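Local coordinates for peptidase S15/CocE/NonD (Thaumarchaeota archaeon SCGC AB-539-E09, PDB 4PF1), which probably removes residues from the N-termini of peptides as a serine aminopeptidase of the S15 family, built on an alpha/beta-hydrolase fold, at residues E37-R42 with V102-R107; N48-I53 with Y69-R74; I62-T67 with Y138-W143; K120-P125 with D132-T137. All coordinates share one frame; numbering follows the deposited sequence.

Contact 1: E37-R42 with V102-R107; sequences EMIPMR and VYQDVR
M41 lies against the end of R107, its CB 3.7 Å from R107 NH1 and its CG nearly as close to the same nitrogen. This is contact at one remove in the alpha/beta-hydrolase sheet: strand 46-54 runs between strands 32-40 and 100-105, and the two segments meet by side chains that reach past it on one side. The backbones stay well apart; M41 CA and R107 CA, for instance, are separated by 9.7 Å. The side chains of M41 and R107 slide past each other in opposite directions, and the guanidinium approaches the methionine stem obliquely. R107 gets there by starting with CG opposite its backbone N (chi1 -170°), running straight through chi2 and bending at chi3. Further along, M41 doubles back at chi2 and chi3, which carries its CE to 4.4 Å from Q104 NE2.

What fixes these groups lies in the next shell. R107 forms salt bridges through NH2 to D43 and through NH1 to D136, so its charge is probably well compensated in this buried setting. Q104 gives OE1 to R66 NE, while its NE2 is hydrogen-bonded to T140 OG1 and T49 OG1; the amide is thereby held at both ends. Against that pinned nitrogen rests a second apolar group, the I39 methyl, with CD1 4.4 Å from Q104 NE2.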
loop_
_atom_site.group_PDB
_atom_site.type_symbol
_atom_site.label_atom_id
_atom_site.label_comp_id
_atom_site.label_asym_id
_atom_site.label_seq_id
_atom_site.Cartn_x
_atom_site.Cartn_y
_atom_site.Cartn_z
ATOM N N GLU A 37 29.814 10.173 29.513
ATOM C CA GLU A 37 30.635 11.084 30.306
ATOM C C GLU A 37 30.024 12.472 30.435
ATOM O O GLU A 37 29.509 13.020 29.460
ATOM C CB GLU A 37 32.047 11.201 29.696
ATOM C CG GLU A 37 32.821 9.889 29.646
ATOM C CD GLU A 37 33.379 9.385 30.965
ATOM O OE1 GLU A 37 33.549 10.201 31.899
ATOM O OE2 GLU A 37 33.675 8.172 31.053
ATOM N N MET A 38 30.109 13.048 31.640
ATOM C CA MET A 38 29.679 14.418 31.904
ATOM C C MET A 38 30.943 15.284 31.920
ATOM O O MET A 38 31.594 15.419 32.960
ATOM C CB MET A 38 28.879 14.514 33.224
ATOM C CG MET A 38 27.485 13.899 33.142
ATOM S SD MET A 38 26.326 14.832 32.097
ATOM C CE MET A 38 25.842 16.150 33.223
ATOM N N ILE A 39 31.355 15.765 30.726
ATOM C CA ILE A 39 32.592 16.531 30.558
ATOM C C ILE A 39 32.422 17.958 31.102
ATOM O O ILE A 39 31.549 18.696 30.635
ATOM C CB ILE A 39 33.088 16.538 29.077
ATOM C CG1 ILE A 39 33.310 15.099 28.547
ATOM C CG2 ILE A 39 34.369 17.381 28.936
ATOM C CD1 ILE A 39 33.553 15.002 27.028
ATOM N N PRO A 40 33.283 18.378 32.060
ATOM C CA PRO A 40 33.178 19.749 32.576
ATOM C C PRO A 40 33.801 20.762 31.620
ATOM O O PRO A 40 34.930 20.571 31.156
ATOM C CB PRO A 40 33.935 19.698 33.914
ATOM C CG PRO A 40 34.473 18.292 34.043
ATOM C CD PRO A 40 34.383 17.643 32.710
ATOM N N MET A 41 33.065 21.850 31.336
ATOM C CA MET A 41 33.553 22.937 30.488
ATOM C C MET A 41 34.427 23.880 31.331
ATOM O O MET A 41 34.559 23.663 32.539
ATOM C CB MET A 41 32.373 23.689 29.828
ATOM C CG MET A 41 31.477 22.794 28.959
ATOM S SD MET A 41 32.317 22.107 27.509
ATOM C CE MET A 41 32.506 20.445 27.992
ATOM N N ARG A 42 35.031 24.914 30.701
ATOM C CA ARG A 42 35.920 25.877 31.382
ATOM C C ARG A 42 35.204 26.685 32.497
ATOM O O ARG A 42 35.879 27.275 33.349
ATOM C CB ARG A 42 36.577 26.836 30.369
ATOM C CG ARG A 42 35.583 27.661 29.548
ATOM C CD ARG A 42 36.263 28.378 28.405
ATOM N NE ARG A 42 36.801 27.449 27.410
ATOM C CZ ARG A 42 37.600 27.808 26.413
ATOM N NH1 ARG A 42 38.044 26.902 25.554
ATOM N NH2 ARG A 42 37.963 29.075 26.268
ATOM N N VAL A 102 31.038 9.936 18.519
ATOM C CA VAL A 102 30.702 10.693 19.722
ATOM C C VAL A 102 29.532 11.652 19.466
ATOM O O VAL A 102 29.584 12.463 18.537
ATOM C CB VAL A 102 31.943 11.456 20.280
ATOM C CG1 VAL A 102 31.579 12.282 21.505
ATOM C CG2 VAL A 102 33.088 10.501 20.604
ATOM N N TYR A 103 28.501 11.579 20.324
ATOM C CA TYR A 103 27.349 12.481 20.299
ATOM C C TYR A 103 27.248 13.186 21.629
ATOM O O TYR A 103 27.281 12.535 22.678
ATOM C CB TYR A 103 26.047 11.732 19.972
ATOM C CG TYR A 103 25.780 11.633 18.489
ATOM C CD1 TYR A 103 26.527 10.777 17.681
ATOM C CD2 TYR A 103 24.800 12.412 17.883
ATOM C CE1 TYR A 103 26.313 10.709 16.308
ATOM C CE2 TYR A 103 24.558 12.334 16.513
ATOM C CZ TYR A 103 25.322 11.486 15.729
ATOM O OH TYR A 103 25.113 11.419 14.377
ATOM N N GLN A 104 27.172 14.517 21.602
ATOM C CA GLN A 104 27.118 15.294 22.830
ATOM C C GLN A 104 25.892 16.183 22.865
ATOM O O GLN A 104 25.588 16.850 21.873
ATOM C CB GLN A 104 28.399 16.143 22.981
ATOM C CG GLN A 104 28.443 16.987 24.259
ATOM C CD GLN A 104 29.632 17.904 24.294
ATOM O OE1 GLN A 104 29.716 18.883 23.544
ATOM N NE2 GLN A 104 30.555 17.632 25.200
ATOM N N ASP A 105 25.204 16.224 24.024
ATOM C CA ASP A 105 24.089 17.145 24.218
ATOM C C ASP A 105 24.663 18.547 24.342
ATOM O O ASP A 105 25.577 18.761 25.148
ATOM C CB ASP A 105 23.272 16.787 25.480
ATOM C CG ASP A 105 22.408 15.538 25.390
ATOM O OD1 ASP A 105 21.781 15.322 24.326
ATOM O OD2 ASP A 105 22.279 14.833 26.414
ATOM N N VAL A 106 24.186 19.494 23.512
ATOM C CA VAL A 106 24.652 20.883 23.590
ATOM C C VAL A 106 24.222 21.474 24.941
ATOM O O VAL A 106 23.296 20.953 25.573
ATOM C CB VAL A 106 24.177 21.769 22.401
ATOM C CG1 VAL A 106 24.719 21.256 21.069
ATOM C CG2 VAL A 106 22.654 21.897 22.366
ATOM N N ARG A 107 24.896 22.549 25.380
ATOM C CA ARG A 107 24.604 23.235 26.640
ATOM C C ARG A 107 23.105 23.537 26.782
ATOM O O ARG A 107 22.472 24.017 25.835
ATOM C CB ARG A 107 25.426 24.535 26.728
ATOM C CG ARG A 107 25.392 25.228 28.085
ATOM C CD ARG A 107 26.190 26.519 28.060
ATOM N NE ARG A 107 27.636 26.271 28.060
ATOM C CZ ARG A 107 28.419 26.416 29.124
ATOM N NH1 ARG A 107 29.720 26.166 29.038
ATOM N NH2 ARG A 107 27.912 26.830 30.277
#

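Contact 2: N48-I53 with Y69-R74; sequences NTIILI and YHAERR
I50 and A71 mark the closest backbone approach, 6.7 Å between their CA atoms, where strand 46-54 of the alpha/beta-hydrolase sheet faces the short helix 71-74. H70 occupies the N-cap position of that helix, and its O accepts from both R73 N and R74 N. Between strand and helix the packing is apolar: I50 CG1 sits 4.0 Å from A71 CB, and I50 CD1 presses on E72 CG at 3.7 Å, crossing the glutamate stem at about a right angle. E72 then runs on, extended beyond CG. N48 ND2 donates to E72 OE2 over 2.8 Å with an N-H...O angle of 157°, arriving on the anti side of the carboxylate, 19° out of its plane. The acceptor lies near the amide plane of N48, yet amide and carboxylate are turned 75° apart. D105 takes N48 ND2 on OD2 and A71 N on OD1. With an alanine in place of E72, N48 would probably lose the bond that ties its amide to the helix, and the CD1 end of I50 its cover. A water accepts from E72 N, accepts weakly from N48 ND2, and lies 2.8 Å from H70 ND1, at the imidazole edge and in its plane.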
loop_
_atom_site.group_PDB
_atom_site.type_symbol
_atom_site.label_atom_id
_atom_site.label_comp_id
_atom_site.label_asym_id
_atom_site.label_seq_id
_atom_site.Cartn_x
_atom_site.Cartn_y
_atom_site.Cartn_z
ATOM N N ASN A 48 26.625 16.349 28.624
ATOM C CA ASN A 48 26.409 14.916 28.465
ATOM C C ASN A 48 27.013 14.439 27.145
ATOM O O ASN A 48 26.629 14.926 26.078
ATOM C CB ASN A 48 24.921 14.583 28.549
ATOM C CG ASN A 48 24.630 13.110 28.627
ATOM O OD1 ASN A 48 25.372 12.333 29.243
ATOM N ND2 ASN A 48 23.533 12.695 28.011
ATOM N N THR A 49 27.999 13.527 27.225
ATOM C CA THR A 49 28.739 13.065 26.054
ATOM C C THR A 49 28.675 11.537 25.924
ATOM O O THR A 49 29.088 10.814 26.832
ATOM C CB THR A 49 30.184 13.582 26.127
ATOM O OG1 THR A 49 30.169 14.949 26.551
ATOM C CG2 THR A 49 30.912 13.467 24.808
ATOM N N ILE A 50 28.172 11.058 24.777
ATOM C CA ILE A 50 28.028 9.629 24.492
ATOM C C ILE A 50 29.132 9.205 23.532
ATOM O O ILE A 50 29.144 9.636 22.380
ATOM C CB ILE A 50 26.603 9.296 23.937
ATOM C CG1 ILE A 50 25.456 9.921 24.804
ATOM C CG2 ILE A 50 26.410 7.787 23.703
ATOM C CD1 ILE A 50 25.526 9.681 26.367
ATOM N N ILE A 51 30.059 8.366 24.015
ATOM C CA ILE A 51 31.212 7.898 23.246
ATOM C C ILE A 51 31.032 6.416 22.868
ATOM O O ILE A 51 30.917 5.557 23.748
ATOM C CB ILE A 51 32.530 8.142 24.041
ATOM C CG1 ILE A 51 32.636 9.614 24.515
ATOM C CG2 ILE A 51 33.760 7.739 23.215
ATOM C CD1 ILE A 51 33.261 9.797 25.901
ATOM N N LEU A 52 31.006 6.129 21.559
ATOM C CA LEU A 52 30.847 4.768 21.050
ATOM C C LEU A 52 32.174 4.276 20.477
ATOM O O LEU A 52 32.644 4.786 19.457
ATOM C CB LEU A 52 29.720 4.689 19.994
ATOM C CG LEU A 52 28.375 5.340 20.368
ATOM C CD1 LEU A 52 27.455 5.390 19.177
ATOM C CD2 LEU A 52 27.696 4.610 21.529
ATOM N N ILE A 53 32.804 3.323 21.169
ATOM C CA ILE A 53 34.097 2.790 20.755
ATOM C C ILE A 53 33.920 1.371 20.209
ATOM O O ILE A 53 33.451 0.497 20.938
ATOM C CB ILE A 53 35.140 2.825 21.916
ATOM C CG1 ILE A 53 35.079 4.156 22.706
ATOM C CG2 ILE A 53 36.556 2.546 21.381
ATOM C CD1 ILE A 53 35.521 4.059 24.157
ATOM N N TYR A 69 19.089 17.430 20.121
ATOM C CA TYR A 69 18.024 16.445 19.892
ATOM C C TYR A 69 18.250 15.092 20.588
ATOM O O TYR A 69 17.905 14.050 20.018
ATOM C CB TYR A 69 17.803 16.222 18.377
ATOM C CG TYR A 69 17.581 17.498 17.591
ATOM C CD1 TYR A 69 16.527 18.356 17.897
ATOM C CD2 TYR A 69 18.404 17.832 16.520
ATOM C CE1 TYR A 69 16.325 19.535 17.185
ATOM C CE2 TYR A 69 18.214 19.012 15.803
ATOM C CZ TYR A 69 17.169 19.858 16.136
ATOM O OH TYR A 69 16.970 21.020 15.432
ATOM N N HIS A 70 18.748 15.112 21.844
ATOM C CA HIS A 70 18.910 13.924 22.705
ATOM C C HIS A 70 19.996 12.963 22.181
ATOM O O HIS A 70 19.685 11.994 21.484
ATOM C CB HIS A 70 17.553 13.185 22.860
ATOM C CG HIS A 70 17.377 12.431 24.140
ATOM N ND1 HIS A 70 18.392 12.338 25.079
ATOM C CD2 HIS A 70 16.288 11.781 24.608
ATOM C CE1 HIS A 70 17.893 11.621 26.072
ATOM N NE2 HIS A 70 16.630 11.267 25.835
ATOM N N ALA A 71 21.264 13.212 22.573
ATOM C CA ALA A 71 22.429 12.399 22.193
ATOM C C ALA A 71 22.223 10.912 22.516
ATOM O O ALA A 71 22.653 10.061 21.739
ATOM C CB ALA A 71 23.677 12.913 22.896
ATOM N N GLU A 72 21.544 10.606 23.651
ATOM C CA GLU A 72 21.262 9.237 24.085
ATOM C C GLU A 72 20.238 8.547 23.158
ATOM O O GLU A 72 20.259 7.322 23.041
ATOM C CB GLU A 72 20.787 9.209 25.550
ATOM C CG GLU A 72 21.928 8.986 26.531
ATOM C CD GLU A 72 21.649 9.314 27.987
ATOM O OE1 GLU A 72 20.815 8.617 28.610
ATOM O OE2 GLU A 72 22.326 10.218 28.527
ATOM N N ARG A 73 19.374 9.334 22.477
ATOM C CA ARG A 73 18.408 8.787 21.522
ATOM C C ARG A 73 19.008 8.758 20.109
ATOM O O ARG A 73 18.774 7.798 19.381
ATOM C CB ARG A 73 17.084 9.561 21.542
ATOM C CG ARG A 73 15.920 8.756 20.945
ATOM C CD ARG A 73 14.604 9.509 20.959
ATOM N NE ARG A 73 14.590 10.617 20.002
ATOM C CZ ARG A 73 14.375 11.886 20.333
ATOM N NH1 ARG A 73 14.145 12.221 21.598
ATOM N NH2 ARG A 73 14.381 12.831 19.402
ATOM N N ARG A 74 19.818 9.782 19.739
ATOM C CA ARG A 74 20.503 9.828 18.428
ATOM C C ARG A 74 21.445 8.614 18.268
ATOM O O ARG A 74 21.555 8.065 17.173
ATOM C CB ARG A 74 21.302 11.140 18.249
ATOM C CG ARG A 74 20.469 12.435 18.340
ATOM C CD ARG A 74 19.753 12.803 17.056
ATOM N NE ARG A 74 20.685 13.134 15.978
ATOM C CZ ARG A 74 20.776 12.456 14.838
ATOM N NH1 ARG A 74 19.976 11.421 14.606
ATOM N NH2 ARG A 74 21.655 12.817 13.914
HETATM O O HOH W 1 20.902 12.575 26.206
#

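Contact 3: I62-T67 with Y138-W143; sequences IVLTRT and YDTIDW
L64 makes every close contact here through one methyl. Its CD2 lies 4.2 Å from I141 CG1, the two side chains crossing obliquely, and 4.4 Å from T140 CG2, so a single leucine branch bears on two successive residues of the helix. With CG opposite the backbone N (chi1 173°), L64 holds its isobutyl group out from the strand toward them. The spacing is still generous: L64 CA and I141 CA, the nearest such pair, are 8.6 Å apart, and about 120 Å² is buried in all.

T140 is divided between two environments. At chi1 -65° its CG2 faces the leucine, while OG1 is hydrogen-bonded to D136 O one turn back, so the buried hydroxyl is satisfied. The topology explains the pairing: helix 133-147 belongs to a beta-alpha-beta crossover between the parallel strands 100-105 and 154-160, and strand 60-67 lies between those two, beneath the helix, as alpha/beta hydrolases arrange their sheet.

Away from L64 the fit slackens. R66 also points its CB toward the helix, but its side chain comes no nearer than 4.7 Å to residues 138-143, its guanidinium being turned to partners outside the two segments. On the partly exposed side of the helix D139 and D142 have polar partners of their own. D139 OD1 makes a salt bridge with R42, and D142 OD1 is shared by K146 NZ and H175 NE2.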
loop_
_atom_site.group_PDB
_atom_site.type_symbol
_atom_site.label_atom_id
_atom_site.label_comp_id
_atom_site.label_asym_id
_atom_site.label_seq_id
_atom_site.Cartn_x
_atom_site.Cartn_y
_atom_site.Cartn_z
ATOM N N ILE A 62 38.178 10.112 15.719
ATOM C CA ILE A 62 36.893 10.412 16.355
ATOM C C ILE A 62 36.022 11.238 15.398
ATOM O O ILE A 62 36.515 12.167 14.757
ATOM C CB ILE A 62 37.108 11.150 17.715
ATOM C CG1 ILE A 62 37.782 10.225 18.762
ATOM C CG2 ILE A 62 35.791 11.758 18.265
ATOM C CD1 ILE A 62 38.483 10.977 19.917
ATOM N N VAL A 63 34.727 10.908 15.321
ATOM C CA VAL A 63 33.768 11.674 14.531
ATOM C C VAL A 63 32.709 12.236 15.522
ATOM O O VAL A 63 31.982 11.472 16.158
ATOM C CB VAL A 63 33.189 10.879 13.319
ATOM C CG1 VAL A 63 32.461 9.608 13.749
ATOM C CG2 VAL A 63 32.308 11.758 12.442
ATOM N N LEU A 64 32.744 13.564 15.742
ATOM C CA LEU A 64 31.928 14.261 16.738
ATOM C C LEU A 64 30.702 14.958 16.140
ATOM O O LEU A 64 30.801 15.642 15.123
ATOM C CB LEU A 64 32.809 15.299 17.493
ATOM C CG LEU A 64 32.112 16.277 18.474
ATOM C CD1 LEU A 64 31.539 15.549 19.686
ATOM C CD2 LEU A 64 33.061 17.364 18.923
ATOM N N THR A 65 29.555 14.822 16.825
ATOM C CA THR A 65 28.309 15.494 16.469
ATOM C C THR A 65 27.713 16.096 17.747
ATOM O O THR A 65 27.558 15.395 18.744
ATOM C CB THR A 65 27.351 14.539 15.741
ATOM O OG1 THR A 65 28.039 13.930 14.642
ATOM C CG2 THR A 65 26.097 15.252 15.231
ATOM N N ARG A 66 27.433 17.404 17.723
ATOM C CA ARG A 66 26.889 18.133 18.871
ATOM C C ARG A 66 25.433 18.479 18.565
ATOM O O ARG A 66 25.155 19.156 17.573
ATOM C CB ARG A 66 27.754 19.369 19.176
ATOM C CG ARG A 66 29.250 19.011 19.321
ATOM C CD ARG A 66 30.112 20.138 19.852
ATOM N NE ARG A 66 29.742 20.503 21.219
ATOM C CZ ARG A 66 29.085 21.611 21.542
ATOM N NH1 ARG A 66 28.754 21.848 22.800
ATOM N NH2 ARG A 66 28.750 22.489 20.604
ATOM N N THR A 67 24.499 17.927 19.366
ATOM C CA THR A 67 23.069 17.977 19.070
ATOM C C THR A 67 22.160 18.533 20.191
ATOM O O THR A 67 22.329 18.175 21.357
ATOM C CB THR A 67 22.590 16.529 18.713
ATOM O OG1 THR A 67 21.205 16.533 18.362
ATOM C CG2 THR A 67 22.840 15.508 19.839
ATOM N N TYR A 138 35.973 23.147 21.975
ATOM C CA TYR A 138 37.403 23.085 22.306
ATOM C C TYR A 138 37.631 22.253 23.576
ATOM O O TYR A 138 38.538 21.421 23.603
ATOM C CB TYR A 138 38.005 24.504 22.475
ATOM C CG TYR A 138 39.498 24.496 22.733
ATOM C CD1 TYR A 138 40.004 24.320 24.019
ATOM C CD2 TYR A 138 40.405 24.647 21.691
ATOM C CE1 TYR A 138 41.376 24.267 24.256
ATOM C CE2 TYR A 138 41.782 24.613 21.918
ATOM C CZ TYR A 138 42.262 24.421 23.203
ATOM O OH TYR A 138 43.614 24.374 23.432
ATOM N N ASP A 139 36.812 22.493 24.628
ATOM C CA ASP A 139 36.921 21.788 25.910
ATOM C C ASP A 139 36.506 20.314 25.766
ATOM O O ASP A 139 37.062 19.455 26.454
ATOM C CB ASP A 139 36.083 22.492 26.992
ATOM C CG ASP A 139 36.448 23.954 27.214
ATOM O OD1 ASP A 139 37.596 24.339 26.890
ATOM O OD2 ASP A 139 35.583 24.713 27.701
ATOM N N THR A 140 35.564 20.023 24.842
ATOM C CA THR A 140 35.097 18.664 24.551
ATOM C C THR A 140 36.190 17.872 23.805
ATOM O O THR A 140 36.506 16.754 24.216
ATOM C CB THR A 140 33.771 18.703 23.758
ATOM O OG1 THR A 140 32.761 19.282 24.583
ATOM C CG2 THR A 140 33.318 17.319 23.288
ATOM N N ILE A 141 36.767 18.452 22.721
ATOM C CA ILE A 141 37.808 17.792 21.915
ATOM C C ILE A 141 39.056 17.518 22.778
ATOM O O ILE A 141 39.633 16.431 22.682
ATOM C CB ILE A 141 38.155 18.592 20.620
ATOM C CG1 ILE A 141 36.939 18.656 19.660
ATOM C CG2 ILE A 141 39.379 17.989 19.904
ATOM C CD1 ILE A 141 37.108 19.603 18.439
ATOM N N ASP A 142 39.440 18.485 23.638
ATOM C CA ASP A 142 40.599 18.372 24.532
ATOM C C ASP A 142 40.446 17.199 25.495
ATOM O O ASP A 142 41.400 16.446 25.686
ATOM C CB ASP A 142 40.824 19.672 25.312
ATOM C CG ASP A 142 42.235 19.803 25.850
ATOM O OD1 ASP A 142 43.170 19.986 25.031
ATOM O OD2 ASP A 142 42.408 19.715 27.084
ATOM N N TRP A 143 39.244 17.031 26.085
ATOM C CA TRP A 143 38.960 15.916 26.987
ATOM C C TRP A 143 38.988 14.582 26.227
ATOM O O TRP A 143 39.574 13.621 26.716
ATOM C CB TRP A 143 37.602 16.101 27.680
ATOM C CG TRP A 143 37.356 15.119 28.793
ATOM C CD1 TRP A 143 37.579 15.317 30.123
ATOM C CD2 TRP A 143 36.866 13.775 28.662
ATOM N NE1 TRP A 143 37.251 14.183 30.831
ATOM C CE2 TRP A 143 36.822 13.217 29.958
ATOM C CE3 TRP A 143 36.472 12.980 27.569
ATOM C CZ2 TRP A 143 36.382 11.909 30.196
ATOM C CZ3 TRP A 143 36.051 11.680 27.805
ATOM C CH2 TRP A 143 36.013 11.155 29.102
#

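Contact 4: K120-P125 with D132-T137; sequences KPLTGP and DHSTDT
T123 and D132 are joined by a carboxylate that serves the loop with one oxygen and caps a helix with the other. D132 OD2 accepts T123 N over 2.8 Å on its anti lone pair, with an N-H...O angle of 162°. OD1 meanwhile takes T135 N and S134 OG, which come at it from opposite faces of the carboxylate plane. D132 is the N-cap of helix 133-147, and with T135, whose OG1 accepts D132 N at 3.1 Å, it completes a capping box. D132 CG sits in the crowded position between the backbone N and the carbonyl carbon (chi1 52°), which brings the carboxylate back over the helix start.

L122 covers the cap from the loop side: its CD2 touches D132 OD2 at 3.5 Å and S134 OG at 3.6 Å. An alanine at D132 would probably leave T123 N without its acceptor and deprive S134 and T135 of the carboxylate that caps the first turn. Nearby, K120 stretches out fully, its NZ hydrogen-bonded to T131 O and T129 OG1 and joined to D136 OD2 through a water.

The edge of the H133 ring lies against the loop, CD2 3.4 Å from K120 O, while ND1 is hydrogen-bonded to R66 NH2. A second water donates to K120 O and accepts from H133 N; a third accepts from K120 N and sits 2.8 Å from H133 NE2.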
loop_
_atom_site.group_PDB
_atom_site.type_symbol
_atom_site.label_atom_id
_atom_site.label_comp_id
_atom_site.label_asym_id
_atom_site.label_seq_id
_atom_site.Cartn_x
_atom_site.Cartn_y
_atom_site.Cartn_z
ATOM N N LYS A 120 22.932 29.351 20.084
ATOM C CA LYS A 120 23.776 30.249 20.878
ATOM C C LYS A 120 24.908 30.844 20.024
ATOM O O LYS A 120 25.715 30.093 19.468
ATOM C CB LYS A 120 24.346 29.523 22.107
ATOM C CG LYS A 120 24.848 30.468 23.185
ATOM C CD LYS A 120 25.568 29.723 24.274
ATOM C CE LYS A 120 25.914 30.630 25.424
ATOM N NZ LYS A 120 26.655 29.907 26.492
ATOM N N PRO A 121 24.925 32.185 19.837
ATOM C CA PRO A 121 25.980 32.789 19.009
ATOM C C PRO A 121 27.306 32.901 19.758
ATOM O O PRO A 121 27.365 32.607 20.954
ATOM C CB PRO A 121 25.409 34.168 18.668
ATOM C CG PRO A 121 24.517 34.503 19.812
ATOM C CD PRO A 121 24.017 33.211 20.401
ATOM N N LEU A 122 28.369 33.347 19.057
ATOM C CA LEU A 122 29.690 33.558 19.649
ATOM C C LEU A 122 29.644 34.631 20.727
ATOM O O LEU A 122 28.813 35.543 20.642
ATOM C CB LEU A 122 30.704 33.987 18.571
ATOM C CG LEU A 122 31.200 32.937 17.574
ATOM C CD1 LEU A 122 32.231 33.544 16.665
ATOM C CD2 LEU A 122 31.812 31.723 18.281
ATOM N N THR A 123 30.572 34.564 21.709
ATOM C CA THR A 123 30.676 35.571 22.772
ATOM C C THR A 123 30.830 36.956 22.141
ATOM O O THR A 123 31.586 37.118 21.179
ATOM C CB THR A 123 31.833 35.256 23.747
ATOM O OG1 THR A 123 33.064 35.183 23.029
ATOM C CG2 THR A 123 31.607 33.973 24.536
ATOM N N GLY A 124 30.046 37.910 22.633
ATOM C CA GLY A 124 30.033 39.274 22.124
ATOM C C GLY A 124 28.764 40.026 22.480
ATOM O O GLY A 124 28.231 39.847 23.580
ATOM N N PRO A 125 28.230 40.871 21.554
ATOM C CA PRO A 125 27.020 41.656 21.882
ATOM C C PRO A 125 25.754 40.811 22.085
ATOM O O PRO A 125 24.826 41.268 22.755
ATOM C CB PRO A 125 26.864 42.597 20.676
ATOM C CG PRO A 125 28.190 42.577 19.978
ATOM C CD PRO A 125 28.742 41.210 20.210
ATOM N N ASP A 132 30.562 29.743 24.483
ATOM C CA ASP A 132 29.768 29.545 23.271
ATOM C C ASP A 132 30.025 28.134 22.732
ATOM O O ASP A 132 30.757 27.367 23.368
ATOM C CB ASP A 132 30.041 30.641 22.212
ATOM C CG ASP A 132 31.497 30.882 21.865
ATOM O OD1 ASP A 132 32.203 29.902 21.563
ATOM O OD2 ASP A 132 31.905 32.059 21.809
ATOM N N HIS A 133 29.416 27.776 21.587
ATOM C CA HIS A 133 29.578 26.438 21.006
ATOM C C HIS A 133 31.036 26.131 20.650
ATOM O O HIS A 133 31.445 24.984 20.787
ATOM C CB HIS A 133 28.684 26.249 19.779
ATOM C CG HIS A 133 27.249 25.987 20.115
ATOM N ND1 HIS A 133 26.827 24.744 20.549
ATOM C CD2 HIS A 133 26.181 26.815 20.052
ATOM C CE1 HIS A 133 25.523 24.856 20.743
ATOM N NE2 HIS A 133 25.089 26.082 20.453
ATOM N N SER A 134 31.823 27.149 20.229
ATOM C CA SER A 134 33.233 26.956 19.868
ATOM C C SER A 134 34.119 26.683 21.099
ATOM O O SER A 134 35.026 25.857 21.009
ATOM C CB SER A 134 33.769 28.149 19.078
ATOM O OG SER A 134 33.965 29.297 19.884
ATOM N N THR A 135 33.859 27.362 22.240
ATOM C CA THR A 135 34.644 27.150 23.466
ATOM C C THR A 135 34.280 25.806 24.079
ATOM O O THR A 135 35.166 25.094 24.560
ATOM C CB THR A 135 34.481 28.304 24.479
ATOM O OG1 THR A 135 33.220 28.208 25.145
ATOM C CG2 THR A 135 34.648 29.668 23.846
ATOM N N ASP A 136 32.975 25.454 24.051
ATOM C CA ASP A 136 32.476 24.170 24.544
ATOM C C ASP A 136 33.050 23.020 23.702
ATOM O O ASP A 136 33.457 22.000 24.264
ATOM C CB ASP A 136 30.933 24.138 24.544
ATOM C CG ASP A 136 30.275 24.871 25.715
ATOM O OD1 ASP A 136 31.006 25.310 26.636
ATOM O OD2 ASP A 136 29.031 24.976 25.723
ATOM N N THR A 137 33.152 23.223 22.366
ATOM C CA THR A 137 33.737 22.249 21.431
ATOM C C THR A 137 35.217 22.037 21.750
ATOM O O THR A 137 35.668 20.889 21.784
ATOM C CB THR A 137 33.555 22.716 19.980
ATOM O OG1 THR A 137 32.163 22.779 19.685
ATOM C CG2 THR A 137 34.250 21.808 18.980
HETATM O O HOH W 2 27.959 27.630 25.416
HETATM O O HOH W 3 22.482 26.448 21.336
HETATM O O HOH W 4 28.385 29.629 19.556
#

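In the fold
The four contacts lie toward the edge of the ten-strand mixed sheet that starts at strand 32-40. Contacts 1 and 3 have centres only 8 Å apart and meet through Q104, R66 and T140; contact 2, 10 Å from contact 1, shares the sheet with both. Contacts 2 and 4 are the most distant pair, 21 Å between centres and about 8 Å between nearest atoms. Along the chain contact 2 is nested within contact 1, contact 4 within contact 3, and contacts 1 and 3 interlock. Helix 133-147 packs against strands that come earlier in the chain, 32-40, 46-54, 60-67 and 100-105, and so lies against one face of this end of the alpha/beta-hydrolase sheet.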